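Local coordinates for protein NUDIX hydrolase (Alicyclobacillus acidocaldarius subsp. acidocaldarius, PDB 3QSJ) that probably hydrolyses phosphorus-containing anhydride bonds, as a Nudix-family enzyme that carries a bound calcium ion here, probably with magnesium or manganese as cofactor, at residues A[52-57]-A[72-77]; A[9-14]-A[76-81]; A[184-189]-A[199-204]; A[26-31]-A[178-183]; A[62-67]-A[131-136]. All blocks are in the same frame, centred on the assembly; numbering follows the deposited sequence.

Interaction 1: residues A[52-57]-A[72-77]; sequences SDAEMA and DPALAV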
# COMPACT_ATOMS: atom_id res chain seq x y z
N SER A 52 8.59 9.70 10.87
CA SER A 52 7.33 10.46 11.02
C SER A 52 6.10 9.55 10.98
O SER A 52 5.02 10.02 11.30
CB SER A 52 7.20 11.58 9.97
OG SER A 52 7.17 11.06 8.64
N ASP A 53 6.26 8.26 10.54
CA ASP A 53 5.10 7.36 10.46
C ASP A 53 4.50 7.08 11.85
O ASP A 53 3.28 7.23 12.02
CB ASP A 53 5.42 6.05 9.72
CG ASP A 53 5.80 6.32 8.27
OD1 ASP A 53 5.46 7.42 7.75
OD2 ASP A 53 6.48 5.46 7.67
N ALA A 54 5.36 6.73 12.85
CA ALA A 54 4.85 6.50 14.20
C ALA A 54 4.32 7.81 14.80
O ALA A 54 3.32 7.77 15.51
CB ALA A 54 5.96 5.95 15.08
N GLU A 55 4.88 8.96 14.40
CA GLU A 55 4.39 10.26 14.95
C GLU A 55 2.95 10.52 14.45
O GLU A 55 2.04 10.85 15.25
CB GLU A 55 5.30 11.41 14.49
CG GLU A 55 6.72 11.34 15.04
CD GLU A 55 7.55 12.56 14.73
OE1 GLU A 55 7.86 12.78 13.54
OE2 GLU A 55 7.88 13.30 15.68
N MSE A 56 2.71 10.30 13.13
CA MSE A 56 1.38 10.44 12.56
C MSE A 56 0.43 9.38 13.12
O MSE A 56 -0.75 9.68 13.33
CB MSE A 56 1.43 10.30 11.03
CG MSE A 56 2.06 11.55 10.37
SE MSE A 56 1.93 11.41 8.43
CE MSE A 56 3.65 10.33 8.17
N ALA A 57 0.94 8.19 13.44
CA ALA A 57 0.05 7.16 13.98
C ALA A 57 -0.54 7.58 15.34
O ALA A 57 -1.66 7.18 15.67
CB ALA A 57 0.75 5.83 14.07
N ASP A 72 1.69 -1.93 14.47
CA ASP A 72 0.72 -1.98 13.36
C ASP A 72 0.20 -0.59 12.99
O ASP A 72 0.15 -0.28 11.81
CB ASP A 72 -0.42 -2.97 13.65
CG ASP A 72 -0.02 -4.38 13.27
OD1 ASP A 72 0.75 -4.55 12.24
OD2 ASP A 72 -0.45 -5.34 13.97
N PRO A 73 -0.13 0.30 13.96
CA PRO A 73 -0.62 1.65 13.56
C PRO A 73 0.46 2.40 12.80
O PRO A 73 0.14 2.96 11.77
CB PRO A 73 -0.92 2.35 14.90
CG PRO A 73 -1.37 1.17 15.81
CD PRO A 73 -0.33 0.07 15.42
N ALA A 74 1.71 2.41 13.28
CA ALA A 74 2.77 3.12 12.54
C ALA A 74 2.96 2.52 11.15
O ALA A 74 3.12 3.27 10.20
CB ALA A 74 4.11 3.06 13.29
N LEU A 75 2.99 1.19 11.03
CA LEU A 75 3.20 0.55 9.70
C LEU A 75 2.01 0.80 8.75
O LEU A 75 2.22 0.93 7.54
CB LEU A 75 3.55 -0.96 9.89
CG LEU A 75 5.00 -1.06 10.42
CD1 LEU A 75 5.32 -2.43 10.89
CD2 LEU A 75 6.01 -0.68 9.31
N ALA A 76 0.78 0.94 9.30
CA ALA A 76 -0.41 1.29 8.48
C ALA A 76 -0.17 2.65 7.88
O ALA A 76 -0.39 2.85 6.68
CB ALA A 76 -1.69 1.32 9.33
N VAL A 77 0.36 3.56 8.67
CA VAL A 77 0.74 4.89 8.20
C VAL A 77 1.82 4.81 7.12
O VAL A 77 1.70 5.48 6.08
CB VAL A 77 1.12 5.83 9.39
CG1 VAL A 77 1.73 7.12 8.84
CG2 VAL A 77 -0.15 6.16 10.21

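Interaction 2: residues A[9-14]-A[76-81]; sequences KAATLV and AVTALR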
# COMPACT_ATOMS: atom_id res chain seq x y z
N LYS A 9 12.28 -2.78 8.20
CA LYS A 9 10.83 -2.67 8.39
C LYS A 9 10.19 -1.89 7.22
O LYS A 9 10.69 -0.81 6.81
CB LYS A 9 10.50 -1.95 9.70
CG LYS A 9 10.77 -2.86 10.93
CD LYS A 9 9.64 -3.85 11.14
CE LYS A 9 9.89 -4.65 12.43
NZ LYS A 9 10.25 -3.76 13.58
N ALA A 10 9.10 -2.43 6.67
CA ALA A 10 8.38 -1.83 5.53
C ALA A 10 6.91 -2.16 5.63
O ALA A 10 6.49 -2.99 6.47
CB ALA A 10 8.93 -2.44 4.23
N ALA A 11 6.12 -1.53 4.75
CA ALA A 11 4.68 -1.82 4.69
C ALA A 11 4.20 -1.56 3.33
O ALA A 11 4.76 -0.74 2.56
CB ALA A 11 3.89 -0.96 5.67
N THR A 12 3.14 -2.28 3.00
CA THR A 12 2.54 -2.26 1.68
C THR A 12 1.03 -2.14 1.81
O THR A 12 0.43 -2.79 2.67
CB THR A 12 2.92 -3.57 0.95
OG1 THR A 12 4.35 -3.59 0.82
CG2 THR A 12 2.38 -3.58 -0.46
N LEU A 13 0.42 -1.41 0.86
CA LEU A 13 -1.03 -1.20 0.87
C LEU A 13 -1.64 -1.85 -0.34
O LEU A 13 -1.27 -1.57 -1.49
CB LEU A 13 -1.41 0.29 0.89
CG LEU A 13 -2.88 0.58 1.23
CD1 LEU A 13 -3.23 -0.02 2.61
CD2 LEU A 13 -3.13 2.12 1.17
N VAL A 14 -2.67 -2.69 -0.09
CA VAL A 14 -3.36 -3.43 -1.13
C VAL A 14 -4.70 -2.71 -1.22
O VAL A 14 -5.55 -2.87 -0.32
CB VAL A 14 -3.51 -4.92 -0.74
CG1 VAL A 14 -4.20 -5.72 -1.86
CG2 VAL A 14 -2.14 -5.54 -0.40
N ALA A 76 0.78 0.94 9.30
CA ALA A 76 -0.41 1.29 8.48
C ALA A 76 -0.17 2.65 7.88
O ALA A 76 -0.39 2.85 6.68
CB ALA A 76 -1.69 1.32 9.33
N VAL A 77 0.36 3.56 8.67
CA VAL A 77 0.74 4.89 8.20
C VAL A 77 1.82 4.81 7.12
O VAL A 77 1.70 5.48 6.08
CB VAL A 77 1.12 5.83 9.39
CG1 VAL A 77 1.73 7.12 8.84
CG2 VAL A 77 -0.15 6.16 10.21
N THR A 78 2.85 3.97 7.34
CA THR A 78 3.92 3.80 6.33
C THR A 78 3.25 3.44 5.02
O THR A 78 3.55 4.01 4.00
CB THR A 78 4.91 2.67 6.78
OG1 THR A 78 5.51 3.06 8.02
CG2 THR A 78 5.94 2.33 5.65
N ALA A 79 2.34 2.48 5.05
CA ALA A 79 1.66 2.02 3.83
C ALA A 79 0.86 3.14 3.14
O ALA A 79 0.96 3.30 1.92
CB ALA A 79 0.78 0.83 4.16
N LEU A 80 0.13 3.91 3.94
CA LEU A 80 -0.71 5.02 3.43
C LEU A 80 0.19 6.11 2.85
O LEU A 80 -0.11 6.68 1.79
CB LEU A 80 -1.57 5.55 4.57
CG LEU A 80 -2.74 4.62 4.91
CD1 LEU A 80 -3.22 4.88 6.35
CD2 LEU A 80 -3.84 4.73 3.84
N ARG A 81 1.27 6.42 3.54
CA ARG A 81 2.17 7.47 3.05
C ARG A 81 2.81 7.09 1.69
O ARG A 81 2.91 7.93 0.81
CB ARG A 81 3.30 7.76 4.08
CG ARG A 81 4.39 8.75 3.52
CD ARG A 81 5.54 9.03 4.52
NE ARG A 81 6.11 7.78 5.06
CZ ARG A 81 6.88 6.93 4.39
NH1 ARG A 81 7.23 7.19 3.12
NH2 ARG A 81 7.31 5.81 4.97

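Interaction 3: residues A[184-189]-A[199-204]; sequences DMLTRI and PTIAVL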
# COMPACT_ATOMS: atom_id res chain seq x y z
N ASP A 184 -6.19 -11.45 -13.73
CA ASP A 184 -5.40 -11.03 -14.90
C ASP A 184 -3.92 -10.97 -14.53
O ASP A 184 -3.09 -11.59 -15.19
CB ASP A 184 -5.82 -9.60 -15.36
CG ASP A 184 -6.93 -9.45 -16.40
OD1 ASP A 184 -7.78 -10.36 -16.50
OD2 ASP A 184 -7.00 -8.36 -17.04
N MSE A 185 -3.61 -10.22 -13.46
CA MSE A 185 -2.26 -10.00 -12.99
C MSE A 185 -1.60 -11.29 -12.52
O MSE A 185 -0.46 -11.59 -12.88
CB MSE A 185 -2.26 -8.98 -11.87
CG MSE A 185 -0.87 -8.52 -11.53
SE MSE A 185 0.16 -8.02 -13.09
CE MSE A 185 -0.66 -6.46 -13.54
N LEU A 186 -2.35 -12.09 -11.79
CA LEU A 186 -1.87 -13.39 -11.31
C LEU A 186 -1.42 -14.29 -12.47
O LEU A 186 -0.32 -14.84 -12.41
CB LEU A 186 -2.97 -14.12 -10.48
CG LEU A 186 -2.53 -15.46 -9.83
CD1 LEU A 186 -1.24 -15.30 -8.98
CD2 LEU A 186 -3.63 -16.06 -9.02
N THR A 187 -2.25 -14.41 -13.53
CA THR A 187 -1.97 -15.24 -14.69
C THR A 187 -0.70 -14.76 -15.37
O THR A 187 0.17 -15.57 -15.70
CB THR A 187 -3.22 -15.29 -15.58
OG1 THR A 187 -4.26 -15.92 -14.82
CG2 THR A 187 -3.00 -16.03 -16.88
N ARG A 188 -0.52 -13.42 -15.44
CA ARG A 188 0.65 -12.81 -16.06
C ARG A 188 1.92 -13.11 -15.30
O ARG A 188 2.96 -13.28 -15.93
CB ARG A 188 0.46 -11.32 -16.28
CG ARG A 188 -0.62 -11.07 -17.32
CD ARG A 188 -0.56 -9.66 -17.83
NE ARG A 188 0.63 -9.47 -18.66
CZ ARG A 188 1.12 -8.29 -18.99
NH1 ARG A 188 0.54 -7.17 -18.55
NH2 ARG A 188 2.20 -8.20 -19.75
N ILE A 189 1.84 -13.21 -13.96
CA ILE A 189 3.00 -13.57 -13.14
C ILE A 189 3.27 -15.07 -13.27
O ILE A 189 4.41 -15.44 -13.49
CB ILE A 189 2.77 -13.15 -11.69
CG1 ILE A 189 2.63 -11.63 -11.61
CG2 ILE A 189 3.89 -13.65 -10.77
CD1 ILE A 189 1.96 -11.14 -10.28
N PRO A 199 5.13 -12.74 -1.59
CA PRO A 199 3.96 -12.14 -0.93
C PRO A 199 2.96 -11.51 -1.89
O PRO A 199 1.73 -11.62 -1.69
CB PRO A 199 4.61 -11.08 -0.03
CG PRO A 199 5.95 -11.59 0.25
CD PRO A 199 6.39 -12.20 -1.03
N THR A 200 3.47 -10.89 -2.99
CA THR A 200 2.59 -10.29 -4.01
C THR A 200 1.67 -11.32 -4.63
O THR A 200 0.46 -11.09 -4.74
CB THR A 200 3.44 -9.54 -5.08
OG1 THR A 200 4.12 -8.50 -4.43
CG2 THR A 200 2.57 -8.94 -6.21
N ILE A 201 2.24 -12.47 -5.03
CA ILE A 201 1.49 -13.56 -5.63
C ILE A 201 0.43 -14.06 -4.61
O ILE A 201 -0.72 -14.27 -4.96
CB ILE A 201 2.45 -14.68 -6.09
CG1 ILE A 201 3.46 -14.12 -7.12
CG2 ILE A 201 1.69 -15.89 -6.64
CD1 ILE A 201 4.67 -15.14 -7.53
N ALA A 202 0.85 -14.26 -3.37
CA ALA A 202 -0.03 -14.82 -2.33
C ALA A 202 -1.20 -13.85 -2.06
O ALA A 202 -2.34 -14.31 -1.91
CB ALA A 202 0.79 -15.14 -1.08
N VAL A 203 -0.99 -12.52 -2.16
CA VAL A 203 -2.12 -11.58 -2.02
C VAL A 203 -3.07 -11.71 -3.21
O VAL A 203 -4.28 -11.78 -3.01
CB VAL A 203 -1.65 -10.10 -1.88
CG1 VAL A 203 -2.85 -9.10 -1.97
CG2 VAL A 203 -0.88 -9.89 -0.57
N LEU A 204 -2.52 -11.76 -4.44
CA LEU A 204 -3.37 -11.91 -5.63
C LEU A 204 -4.21 -13.17 -5.61
O LEU A 204 -5.40 -13.11 -5.89
CB LEU A 204 -2.54 -11.82 -6.90
CG LEU A 204 -1.79 -10.51 -7.09
CD1 LEU A 204 -0.73 -10.71 -8.16
CD2 LEU A 204 -2.75 -9.31 -7.44

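Interaction 4: residues A[26-31]-A[178-183]; sequences VLVVRR and LWTPAR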
# COMPACT_ATOMS: atom_id res chain seq x y z
N VAL A 26 -7.45 -4.35 -8.23
CA VAL A 26 -6.45 -3.90 -7.24
C VAL A 26 -5.49 -2.93 -7.91
O VAL A 26 -5.26 -3.07 -9.12
CB VAL A 26 -5.73 -5.15 -6.64
CG1 VAL A 26 -5.01 -6.00 -7.72
CG2 VAL A 26 -4.79 -4.77 -5.50
N LEU A 27 -4.89 -1.98 -7.15
CA LEU A 27 -3.95 -1.05 -7.71
C LEU A 27 -2.57 -1.69 -7.65
O LEU A 27 -2.07 -2.11 -6.57
CB LEU A 27 -3.91 0.26 -6.89
CG LEU A 27 -5.01 1.26 -7.17
CD1 LEU A 27 -4.89 2.43 -6.22
CD2 LEU A 27 -4.90 1.80 -8.64
N VAL A 28 -1.94 -1.77 -8.79
CA VAL A 28 -0.59 -2.29 -8.81
C VAL A 28 0.27 -1.28 -9.49
O VAL A 28 -0.23 -0.43 -10.24
CB VAL A 28 -0.47 -3.69 -9.47
CG1 VAL A 28 -1.14 -4.77 -8.62
CG2 VAL A 28 -1.02 -3.69 -10.90
N VAL A 29 1.58 -1.40 -9.26
CA VAL A 29 2.57 -0.53 -9.92
C VAL A 29 3.70 -1.38 -10.48
O VAL A 29 3.90 -2.51 -10.04
CB VAL A 29 3.12 0.53 -8.95
CG1 VAL A 29 1.96 1.43 -8.42
CG2 VAL A 29 3.89 -0.12 -7.79
N ARG A 30 4.45 -0.86 -11.47
CA ARG A 30 5.62 -1.61 -11.94
C ARG A 30 6.85 -0.73 -11.82
O ARG A 30 6.84 0.40 -12.27
CB ARG A 30 5.43 -2.07 -13.40
CG ARG A 30 6.71 -2.80 -13.88
CD ARG A 30 6.54 -3.40 -15.26
NE ARG A 30 6.26 -2.39 -16.28
CZ ARG A 30 5.98 -2.72 -17.53
NH1 ARG A 30 6.03 -3.99 -17.91
NH2 ARG A 30 5.67 -1.79 -18.42
N ARG A 31 7.90 -1.26 -11.20
CA ARG A 31 9.22 -0.58 -11.09
C ARG A 31 9.84 -0.41 -12.46
O ARG A 31 9.87 -1.35 -13.26
CB ARG A 31 10.17 -1.38 -10.18
CG ARG A 31 9.63 -1.47 -8.78
CD ARG A 31 10.40 -2.46 -7.95
NE ARG A 31 11.70 -1.91 -7.60
CZ ARG A 31 11.91 -1.11 -6.57
NH1 ARG A 31 10.90 -0.72 -5.80
NH2 ARG A 31 13.13 -0.65 -6.32
N LEU A 178 -1.87 0.95 -12.43
CA LEU A 178 -3.21 0.77 -12.93
C LEU A 178 -4.09 -0.07 -12.02
O LEU A 178 -3.59 -0.75 -11.13
CB LEU A 178 -3.24 0.22 -14.37
CG LEU A 178 -2.76 -1.22 -14.74
CD1 LEU A 178 -1.79 -1.82 -13.83
CD2 LEU A 178 -3.88 -2.12 -15.18
N TRP A 179 -5.41 0.02 -12.28
CA TRP A 179 -6.38 -0.84 -11.61
C TRP A 179 -6.47 -2.12 -12.46
O TRP A 179 -6.92 -2.09 -13.63
CB TRP A 179 -7.76 -0.17 -11.60
CG TRP A 179 -7.91 0.85 -10.52
CD1 TRP A 179 -7.93 2.21 -10.65
CD2 TRP A 179 -8.19 0.57 -9.15
NE1 TRP A 179 -8.28 2.80 -9.44
CE2 TRP A 179 -8.43 1.81 -8.50
CE3 TRP A 179 -8.29 -0.63 -8.40
CZ2 TRP A 179 -8.75 1.89 -7.14
CZ3 TRP A 179 -8.63 -0.53 -7.06
CH2 TRP A 179 -8.76 0.72 -6.43
N THR A 180 -6.09 -3.24 -11.87
CA THR A 180 -6.18 -4.47 -12.65
C THR A 180 -7.01 -5.54 -11.97
O THR A 180 -6.93 -5.68 -10.74
CB THR A 180 -4.74 -5.03 -12.94
OG1 THR A 180 -4.85 -6.20 -13.77
CG2 THR A 180 -3.98 -5.40 -11.67
N PRO A 181 -7.79 -6.35 -12.70
CA PRO A 181 -8.43 -7.50 -12.03
C PRO A 181 -7.28 -8.36 -11.46
O PRO A 181 -6.24 -8.50 -12.12
CB PRO A 181 -9.12 -8.23 -13.19
CG PRO A 181 -9.23 -7.27 -14.26
CD PRO A 181 -8.09 -6.33 -14.15
N ALA A 182 -7.42 -8.85 -10.23
CA ALA A 182 -6.36 -9.66 -9.56
C ALA A 182 -6.05 -10.96 -10.34
O ALA A 182 -4.89 -11.35 -10.44
CB ALA A 182 -6.76 -9.96 -8.12
N ARG A 183 -7.09 -11.58 -10.95
CA ARG A 183 -6.94 -12.80 -11.79
C ARG A 183 -5.99 -12.58 -12.99
O ARG A 183 -5.12 -13.43 -13.26
CB ARG A 183 -8.34 -13.24 -12.27
CG ARG A 183 -8.43 -14.70 -12.69
CD ARG A 183 -9.86 -15.06 -13.09
NE ARG A 183 -10.82 -14.88 -12.00
CZ ARG A 183 -11.20 -15.85 -11.16
NH1 ARG A 183 -12.07 -15.59 -10.20
NH2 ARG A 183 -10.70 -17.08 -11.29

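Interaction 5: residues A[62-67]-A[131-136]; sequences GRPVCA and FDLGLL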
# COMPACT_ATOMS: atom_id res chain seq x y z
N GLY A 62 -8.78 5.74 15.44
CA GLY A 62 -8.95 4.29 15.32
C GLY A 62 -7.65 3.49 15.31
O GLY A 62 -6.58 3.93 15.80
N ARG A 63 -7.79 2.25 14.84
CA ARG A 63 -6.72 1.22 14.82
C ARG A 63 -7.03 0.27 13.68
O ARG A 63 -8.20 -0.04 13.43
CB ARG A 63 -6.83 0.47 16.19
CG ARG A 63 -6.01 -0.76 16.43
CD ARG A 63 -6.28 -1.27 17.85
NE ARG A 63 -6.21 -0.18 18.84
CZ ARG A 63 -7.12 0.10 19.79
NH1 ARG A 63 -8.19 -0.68 19.94
NH2 ARG A 63 -6.94 1.12 20.61
N PRO A 64 -6.01 -0.32 13.05
CA PRO A 64 -6.26 -1.26 11.96
C PRO A 64 -7.08 -2.47 12.40
O PRO A 64 -6.95 -2.95 13.53
CB PRO A 64 -4.84 -1.62 11.44
CG PRO A 64 -3.97 -0.54 11.92
CD PRO A 64 -4.55 -0.10 13.25
N VAL A 65 -7.94 -2.96 11.50
CA VAL A 65 -8.73 -4.18 11.75
C VAL A 65 -7.70 -5.33 11.74
O VAL A 65 -6.82 -5.35 10.87
CB VAL A 65 -9.82 -4.37 10.64
CG1 VAL A 65 -10.57 -5.66 10.84
CG2 VAL A 65 -10.80 -3.20 10.67
N CYS A 66 -7.78 -6.26 12.74
CA CYS A 66 -6.82 -7.35 12.88
C CYS A 66 -5.37 -6.90 13.18
O CYS A 66 -4.44 -7.70 12.99
CB CYS A 66 -6.90 -8.32 11.69
SG CYS A 66 -8.54 -9.01 11.43
N ALA A 67 -5.20 -5.69 13.78
CA ALA A 67 -3.92 -5.27 14.36
C ALA A 67 -3.60 -6.28 15.47
O ALA A 67 -4.52 -6.69 16.17
CB ALA A 67 -4.01 -3.87 14.96
N PHE A 131 -5.12 10.05 9.63
CA PHE A 131 -5.64 8.82 9.00
C PHE A 131 -6.66 8.13 9.88
O PHE A 131 -6.48 8.07 11.11
CB PHE A 131 -4.50 7.86 8.76
CG PHE A 131 -3.58 8.36 7.66
CD1 PHE A 131 -4.04 8.46 6.35
CD2 PHE A 131 -2.28 8.79 7.96
CE1 PHE A 131 -3.19 8.83 5.31
CE2 PHE A 131 -1.42 9.20 6.93
CZ PHE A 131 -1.87 9.21 5.61
N ASP A 132 -7.67 7.52 9.25
CA ASP A 132 -8.62 6.68 10.00
C ASP A 132 -8.07 5.26 9.75
O ASP A 132 -8.34 4.62 8.70
CB ASP A 132 -10.05 6.84 9.40
CG ASP A 132 -11.03 5.89 10.10
OD1 ASP A 132 -10.59 5.13 11.02
OD2 ASP A 132 -12.25 5.91 9.73
N LEU A 133 -7.30 4.76 10.71
CA LEU A 133 -6.70 3.42 10.59
C LEU A 133 -7.74 2.27 10.63
O LEU A 133 -7.43 1.16 10.16
CB LEU A 133 -5.66 3.24 11.69
CG LEU A 133 -4.50 4.26 11.57
CD1 LEU A 133 -3.47 4.06 12.71
CD2 LEU A 133 -3.86 4.25 10.14
N GLY A 134 -8.95 2.58 11.06
CA GLY A 134 -10.05 1.63 11.10
C GLY A 134 -10.45 1.17 9.69
O GLY A 134 -11.16 0.17 9.52
N LEU A 135 -10.06 1.95 8.68
CA LEU A 135 -10.34 1.64 7.25
C LEU A 135 -9.29 0.66 6.67
O LEU A 135 -9.46 0.21 5.54
CB LEU A 135 -10.38 2.93 6.44
CG LEU A 135 -11.60 3.80 6.71
CD1 LEU A 135 -11.47 5.12 5.90
CD2 LEU A 135 -12.89 3.08 6.32
N LEU A 136 -8.28 0.29 7.45
CA LEU A 136 -7.29 -0.72 6.96
C LEU A 136 -7.37 -1.99 7.73
O LEU A 136 -7.66 -1.94 8.94
CB LEU A 136 -5.83 -0.19 7.12
CG LEU A 136 -5.32 0.61 5.90
CD1 LEU A 136 -6.19 1.92 5.65
CD2 LEU A 136 -3.91 1.10 6.23

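Interaction 1: residues A[52-57]-A[72-77]
Val77 reaches from helix 72-87 against three residues of helix 51-58, Asp53, Met56 and Ala57, and its two methyls divide the work. CG1, anti to the backbone N (chi1 171°), lies 3.5 Å from the carbonyl O of Asp53 and 3.8 Å from CE of Met56, a selenomethionine whose chain bends at its last torsion to bring that methyl in. CG2 rests on the Ala57 backbone, 3.9 Å from its CA. With an alanine in place of Val77, both methyls would be gone, and the Met56 tip would probably be left without its mate across the interface, with a gap opened beside Ala57.

The other apolar contacts are made by short side chains. Ala74 CB sits 3.6 Å from Ala54 CA, and Ala57 CB is 3.6 Å from Ala74 N while also touching Pro73. These alanines let the backbones draw together: the CA atoms of Ala54 and Ala74 are 4.3 Å apart, and the axes of the two segments approach to 7.7 Å at a crossing angle of 111°.

Polar groups do not bond across the two segments. Asp53 lays its CB against Ala74 O at 3.6 Å, but its carboxylate is engaged further along the partner helix, OD1 in a salt bridge with Arg81 NE and OD2 hydrogen-bonded with Thr78 OG1.

Around the contact, helix 119-125 packs on Met56 through Leu120, Ser121 and Leu124. Leu75 and Ala76, on other sides of helix 72-87, meet Phe157 of strand 151-160, while Pro73 touches Leu133 of a loop.

Interaction 2: residues A[9-14]-A[76-81]
Ala79 presses its methyl into the backbone of strand 7-18, with CB 3.8 Å from Thr12 C and 3.9 Å from Ala11 CB. This is the tight part of the contact. Ala11 CB is also 3.8 Å from Ala79 N and 3.9 Å from Thr78 CG2, the methyl that lies anti to the backbone N (chi1 of OG1 -61°). That rotation turns Thr78 OG1 off the strand, to Ala74 O and the aspartate of helix 51-58. Small residues on both sides let the segment axes approach to 6.5 Å, at a crossing angle of -61°.

Toward Leu13 the contact is sparser. Its CB is 4.0 Å from Ala79 CB, and further out the contact narrows to one methyl pair, CD2 of Leu13 and CD2 of Leu80 at 3.8 Å; Leu91 of a loop touches both leucines. At the other end the strand runs past the helix to Lys9, which is exposed to solvent and makes no contact with 76-81.

Thr12 points the opposite way from Ala11 and Leu13, so the helix covers one face of the sheet. Helix 72-87 carries the Arg-Glu...Glu-Glu signature of the Nudix box, including calcium ligands Glu82 and Glu86, and its seating on the central sheet is characteristic of the Nudix fold.

Interaction 3: residues A[184-189]-A[199-204]
Ile189 reaches across to helix 198-209 with both of its branches. CD1 meets Leu204 CD1 at 3.5 Å, closer than usual for two methyl carbons, and the two side chains cross at about a right angle. CG2, anti to the backbone N while CG1 lies beside it (chi1 -63°), is 3.7 Å from Ile201 CD1 and equally close to CG1 of that residue. Leu186 comes in one turn earlier: its CD1 lies 3.8 Å from Ile201 CG2. Leu204 CD1 is shared, since the same methyl also touches Met185 CG at 4.0 Å. From there the selenomethionine chain turns off the partner helix, its end going to Val28 of strand 24-31.

The segments run roughly antiparallel, 139° between their directions with axes 9.8 Å apart, and belong to two successive helices that cover one side of the Nudix sheet, the side opposite the helix bearing calcium ligands Glu82 and Glu86. Leucine and isoleucine side chains fill this spacing without any hydrogen bond between the segments. On the sheet side, Leu204 rests on Phe44 and Val26, and Ile189 on Val42. Ile201 is partly exposed, whereas Ile189, Leu186 and Leu204 are buried.

Interaction 4: residues A[26-31]-A[178-183]
Four backbone hydrogen bonds join Val26 and Val28 to Thr180 and Leu178 as antiparallel pairs. Thr180 N gives the straightest, reaching Val26 O at 2.9 Å with an angle of 173° at the hydrogen; Val26 N returns one to Thr180 O at 2.9 Å, more bent at 149°. Val28 N and Leu178 O are 3.0 Å apart, and Leu178 N and Val28 O 3.1 Å.

Leu27 and Trp179 form the non-hydrogen-bonded pair between them, and their side chains make a CH-pi contact. Leu27 CD2 stands 3.4 Å from the centroid of the Trp179 five-membered ring, only 4° off its normal. The indole NE1 bonds to Gly165 O, and Arg17 makes a cation-pi contact with the ring. An alanine in place of Trp179 would probably strip the flat cover from Leu27 and leave Gly165 O and Arg17 without their indole partner.

Apolar contacts on the other face depend partly on which of two Val28 conformers is taken; in one, CG2 lies 3.5 Å from Thr180 CG2. Val26 CG1 lies 4.3 Å from Ala182 CB.

Pro181 ends the strand as N-cap of helix 182-190. This is an antiparallel strand pair of the Nudix sheet, leading directly into a helix that packs on its face.

Interaction 5: residues A[62-67]-A[131-136]
Pro64 lays its ring alongside Leu133, the two side chains pointing the same way. At the ring's start, CB lies 3.8 Å from Leu136 O and slightly further from Leu133 O. CG, the outer corner, comes within 4.1 Å of Leu133 CB. CD closes the ring 3.8 Å from that same CB, and Phe157 of strand 151-160 packs on the proline too. Leu133 carries on inward, its CG anti to the carbonyl carbon (chi1 -62°), to reach Pro73 and Ala76 of helix 72-87.

Next to the ring the backbones bond. Val65 N donates to Leu136 O at 2.8 Å, with 159° at the hydrogen and the donor in the carbonyl plane. Val65 CG2 lies 3.6 Å from Gly134 O. Weaker CA-H...O contacts bring Pro64 CA to Leu133 O at 3.2 Å and Gly134 CA to Arg63 O at 3.4 Å.

Each loop has its own shape: a type II turn runs from Pro64 to Ala67, and Asp132 OD1 accepts from Gly134 N in an Asx turn at the start of the short 3-10 segment 133-135. With one short N-H...O bond and C-H donors all on main-chain atoms, the polar link between the loops probably depends on backbone shape more than on side-chain identity.

Overall arrangement
Interactions 1 and 2 share Ala76 and Val77 and use different sides of helix 72-87, which carries Glu82 and Glu86; these and Gly46 of strand 42-48 bind the calcium ion. Two polar bonds link them: Asp53 OD2 to Thr78 OG1 (2.6 Å, probably hydrogen-bonded) and the salt bridge from Asp53 OD1 to Arg81 NE (2.8 Å). The Asp53 side chain is about 10 Å from the calcium, that of Thr78 about 8 Å. Interaction 5 packs against the same helix, Leu133 CD2 lying 3.7 Å from Ala76 CB. Across the sheet, interactions 3 and 4, centres 9 Å apart, meet at Met185 and Val28; Val14 of 9-14 touches both Val203 and Val26. Interactions 1 and 3 stand about 27 Å apart, centre to centre.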